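Local coordinates for protein basic helix-loop-helix, putative, expressed (Oryza sativa subsp. japonica, PDB 5LW0) that binds ADP-ribose through its macrodomain and, as part of a larger plant protein, probably acts in the repair of DNA interstrand crosslinks, at residues A[186-194]-A[218-229]. Numbering follows the deposited sequence.
With PO4 (phosphate ion), chain D.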
loop_
_atom_site.group_PDB
_atom_site.type_symbol
_atom_site.label_atom_id
_atom_site.label_comp_id
_atom_site.label_asym_id
_atom_site.label_seq_id
_atom_site.Cartn_x
_atom_site.Cartn_y
_atom_site.Cartn_z
ATOM N N THR A 186 4.281 12.617 3.509
ATOM C CA THR A 186 3.556 13.320 4.570
ATOM C C THR A 186 2.651 12.370 5.407
ATOM O O THR A 186 2.259 12.713 6.515
ATOM C CB THR A 186 2.670 14.429 3.995
ATOM O OG1 THR A 186 1.688 13.860 3.116
ATOM C CG2 THR A 186 3.466 15.491 3.287
ATOM N N HIS A 187 2.345 11.175 4.865
ATOM C CA HIS A 187 1.478 10.221 5.540
ATOM C C HIS A 187 1.838 8.833 5.133
ATOM O O HIS A 187 2.217 8.596 3.985
ATOM C CB HIS A 187 -0.021 10.440 5.134
ATOM C CG HIS A 187 -0.594 11.746 5.567
ATOM N ND1 HIS A 187 -0.386 12.917 4.875
ATOM C CD2 HIS A 187 -1.433 12.054 6.576
ATOM C CE1 HIS A 187 -1.001 13.899 5.483
ATOM N NE2 HIS A 187 -1.697 13.395 6.479
ATOM N N ILE A 188 1.718 7.928 6.086
ATOM C CA ILE A 188 1.843 6.509 5.834
ATOM C C ILE A 188 0.535 5.854 6.236
ATOM O O ILE A 188 0.019 6.131 7.295
ATOM C CB ILE A 188 3.020 5.929 6.655
ATOM C CG1 ILE A 188 4.357 6.518 6.060
ATOM C CG2 ILE A 188 2.984 4.414 6.654
ATOM C CD1 ILE A 188 5.532 6.250 6.879
ATOM N N ILE A 189 0.017 5.000 5.395
ATOM C CA ILE A 189 -1.166 4.259 5.729
ATOM C C ILE A 189 -0.782 2.817 5.935
ATOM O O ILE A 189 -0.465 2.124 4.974
ATOM C CB ILE A 189 -2.279 4.391 4.617
ATOM C CG1 ILE A 189 -2.570 5.851 4.317
ATOM C CG2 ILE A 189 -3.500 3.619 5.065
ATOM C CD1 ILE A 189 -3.516 6.078 3.136
ATOM N N HIS A 190 -0.852 2.345 7.200
ATOM C CA HIS A 190 -0.606 0.966 7.513
ATOM C C HIS A 190 -1.841 0.159 7.107
ATOM O O HIS A 190 -2.932 0.477 7.538
ATOM C CB HIS A 190 -0.403 0.788 8.996
ATOM C CG HIS A 190 0.754 1.554 9.559
ATOM N ND1 HIS A 190 2.061 1.288 9.218
ATOM C CD2 HIS A 190 0.803 2.501 10.510
ATOM C CE1 HIS A 190 2.870 2.055 9.939
ATOM N NE2 HIS A 190 2.130 2.823 10.711
ATOM N N VAL A 191 -1.639 -0.954 6.405
ATOM C CA VAL A 191 -2.715 -1.824 5.932
ATOM C C VAL A 191 -2.417 -3.249 6.374
ATOM O O VAL A 191 -1.247 -3.691 6.244
ATOM C CB VAL A 191 -2.747 -1.848 4.406
ATOM C CG1 VAL A 191 -3.951 -2.629 3.979
ATOM C CG2 VAL A 191 -2.764 -0.452 3.840
ATOM N N LEU A 192 -3.394 -3.955 6.893
ATOM C CA LEU A 192 -3.188 -5.376 7.263
ATOM C C LEU A 192 -3.983 -6.222 6.281
ATOM O O LEU A 192 -5.231 -6.213 6.287
ATOM C CB LEU A 192 -3.633 -5.658 8.681
ATOM C CG LEU A 192 -3.370 -7.122 9.129
ATOM C CD1 LEU A 192 -1.905 -7.436 9.110
ATOM C CD2 LEU A 192 -3.971 -7.341 10.494
ATOM N N GLY A 193 -3.281 -7.006 5.466
ATOM C CA GLY A 193 -3.960 -7.878 4.568
ATOM C C GLY A 193 -4.222 -9.254 5.189
ATOM O O GLY A 193 -3.726 -9.509 6.252
ATOM N N PRO A 194 -4.920 -10.128 4.459
ATOM C CA PRO A 194 -5.086 -11.532 4.904
ATOM C C PRO A 194 -3.825 -12.270 4.868
ATOM O O PRO A 194 -2.924 -12.041 3.974
ATOM C CB PRO A 194 -6.076 -12.093 3.885
ATOM C CG PRO A 194 -5.870 -11.294 2.668
ATOM C CD PRO A 194 -5.551 -9.902 3.161
ATOM N N ALA A 218 -9.124 -4.733 2.553
ATOM C CA ALA A 218 -7.850 -4.041 2.845
ATOM C C ALA A 218 -7.605 -2.958 1.823
ATOM O O ALA A 218 -7.302 -1.804 2.170
ATOM C CB ALA A 218 -6.673 -5.017 2.853
ATOM N N TYR A 219 -7.777 -3.281 0.553
ATOM C CA TYR A 219 -7.532 -2.250 -0.491
ATOM C C TYR A 219 -8.564 -1.132 -0.431
ATOM O O TYR A 219 -8.195 0.084 -0.493
ATOM C CB TYR A 219 -7.510 -2.836 -1.883
ATOM C CG TYR A 219 -6.194 -3.446 -2.241
ATOM C CD1 TYR A 219 -5.044 -2.660 -2.346
ATOM C CD2 TYR A 219 -6.044 -4.805 -2.394
ATOM C CE1 TYR A 219 -3.823 -3.211 -2.664
ATOM C CE2 TYR A 219 -4.809 -5.379 -2.676
ATOM C CZ TYR A 219 -3.681 -4.585 -2.837
ATOM O OH TYR A 219 -2.435 -5.087 -3.041
ATOM N N THR A 220 -9.821 -1.490 -0.217
ATOM C CA THR A 220 -10.871 -0.411 -0.137
ATOM C C THR A 220 -10.631 0.472 1.055
ATOM O O THR A 220 -10.697 1.701 0.937
ATOM C CB THR A 220 -12.242 -1.024 -0.155
ATOM O OG1 THR A 220 -12.386 -1.666 -1.433
ATOM C CG2 THR A 220 -13.331 0.079 -0.030
ATOM N N SER A 221 -10.175 -0.112 2.171
ATOM C CA SER A 221 -9.910 0.628 3.361
ATOM C C SER A 221 -8.723 1.612 3.130
ATOM O O SER A 221 -8.759 2.799 3.537
ATOM C CB SER A 221 -9.589 -0.328 4.536
ATOM O OG SER A 221 -9.261 0.424 5.693
ATOM N N LEU A 222 -7.671 1.097 2.529
ATOM C CA LEU A 222 -6.515 1.872 2.122
ATOM C C LEU A 222 -6.929 3.074 1.266
ATOM O O LEU A 222 -6.564 4.213 1.572
ATOM C CB LEU A 222 -5.545 1.027 1.371
ATOM C CG LEU A 222 -4.397 1.719 0.670
ATOM C CD1 LEU A 222 -3.550 2.544 1.646
ATOM C CD2 LEU A 222 -3.588 0.722 -0.111
ATOM N N PHE A 223 -7.674 2.811 0.216
ATOM C CA PHE A 223 -8.019 3.847 -0.726
ATOM C C PHE A 223 -8.943 4.845 -0.126
ATOM O O PHE A 223 -8.805 6.050 -0.365
ATOM C CB PHE A 223 -8.588 3.270 -1.998
ATOM C CG PHE A 223 -7.620 2.377 -2.796
ATOM C CD1 PHE A 223 -6.252 2.506 -2.743
ATOM C CD2 PHE A 223 -8.137 1.351 -3.570
ATOM C CE1 PHE A 223 -5.440 1.715 -3.479
ATOM C CE2 PHE A 223 -7.310 0.544 -4.292
ATOM C CZ PHE A 223 -5.978 0.686 -4.218
ATOM N N GLU A 224 -9.845 4.397 0.732
ATOM C CA GLU A 224 -10.760 5.329 1.446
ATOM C C GLU A 224 -10.009 6.212 2.450
ATOM O O GLU A 224 -10.284 7.434 2.563
ATOM C CB GLU A 224 -11.900 4.585 2.133
ATOM C CG GLU A 224 -12.951 4.067 1.197
ATOM C CD GLU A 224 -13.932 5.149 0.744
ATOM O OE1 GLU A 224 -14.087 6.174 1.441
ATOM O OE2 GLU A 224 -14.573 4.904 -0.265
ATOM N N ASN A 225 -9.057 5.644 3.170
ATOM C CA ASN A 225 -8.183 6.463 4.031
ATOM C C ASN A 225 -7.398 7.470 3.244
ATOM O O ASN A 225 -7.207 8.572 3.686
ATOM C CB ASN A 225 -7.277 5.552 4.858
ATOM C CG ASN A 225 -7.863 5.252 6.209
ATOM O OD1 ASN A 225 -8.228 6.182 6.956
ATOM N ND2 ASN A 225 -7.747 3.996 6.640
ATOM N N PHE A 226 -6.921 7.085 2.075
ATOM C CA PHE A 226 -6.149 7.996 1.252
ATOM C C PHE A 226 -7.037 9.157 0.772
ATOM O O PHE A 226 -6.687 10.273 0.887
ATOM C CB PHE A 226 -5.544 7.219 0.086
ATOM C CG PHE A 226 -4.967 8.083 -0.999
ATOM C CD1 PHE A 226 -3.992 9.009 -0.758
ATOM C CD2 PHE A 226 -5.482 7.968 -2.266
ATOM C CE1 PHE A 226 -3.487 9.795 -1.844
ATOM C CE2 PHE A 226 -4.942 8.673 -3.321
ATOM C CZ PHE A 226 -4.033 9.643 -3.084
ATOM N N VAL A 227 -8.196 8.835 0.287
ATOM C CA VAL A 227 -9.135 9.893 -0.149
ATOM C C VAL A 227 -9.492 10.811 0.981
ATOM O O VAL A 227 -9.562 12.022 0.783
ATOM C CB VAL A 227 -10.353 9.330 -0.811
ATOM C CG1 VAL A 227 -11.346 10.394 -1.082
ATOM C CG2 VAL A 227 -9.946 8.662 -2.101
ATOM N N ALA A 228 -9.638 10.283 2.195
ATOM C CA ALA A 228 -9.964 11.136 3.360
ATOM C C ALA A 228 -8.811 12.093 3.729
ATOM O O ALA A 228 -9.068 13.205 4.239
ATOM C CB ALA A 228 -10.345 10.310 4.525
ATOM N N ILE A 229 -7.590 11.748 3.354
ATOM C CA ILE A 229 -6.421 12.647 3.550
ATOM C C ILE A 229 -6.468 13.764 2.475
ATOM O O ILE A 229 -6.254 14.937 2.789
ATOM C CB ILE A 229 -5.075 11.862 3.484
ATOM C CG1 ILE A 229 -4.926 10.982 4.663
ATOM C CG2 ILE A 229 -3.849 12.824 3.432
ATOM C CD1 ILE A 229 -3.904 9.882 4.447
HETATM P P PO4 D . -15.396 -2.153 -3.550
HETATM O O1 PO4 D . -14.218 -2.618 -4.506
HETATM O O2 PO4 D . -14.905 -2.180 -2.106
HETATM O O3 PO4 D . -16.661 -3.061 -3.806
HETATM O O4 PO4 D . -15.779 -0.709 -3.894
#
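H187, I189 and V191 face the helix segment 218-229, which runs nearly antiparallel to strand 187-192 at 167°, the two segment axes approaching to 8.5 Å; the CA atoms of H187 and I229 are 8.5 Å apart, those of G193 and A218 5.7 Å. No hydrogen bond crosses the interface, so apolar fit holds it. At the wide end, I229 CG2 sits over the centre of the H187 ring, 3.7 Å from its centroid, a CH-pi contact. The imidazole suits this partly exposed edge because one face can take a methyl while ND1 pairs with OG1 of the adjacent T186 at 2.9 Å, which helps to hold the ring's orientation. An alanine here would probably leave the I229 methyl without its aromatic cover and take from T186 OG1 its imidazole partner. The middle is branched aliphatic: I189 sends CD1 against F226 CB and the helix backbone, while its CG2 meets L222 CD1 at 3.6 Å. L222, with CG anti to the backbone N (chi1 170°), brings that same CD1 to V191 CG2, so that one methyl touches both β-branched residues. Where the backbones come closest, a small residue suits the place: A218 CB lies 3.8 Å from V191 CG1, and G193, near the bound ADP-ribose, has no side chain to add. Helix 208-230 thus covers one face of the mixed macrodomain sheet, L222 and F226 reaching strand 124-128, N225 ND2 hydrogen-bonded to S168 OG of strand 167-172, and Y219 and F223 packing on helix 52-69.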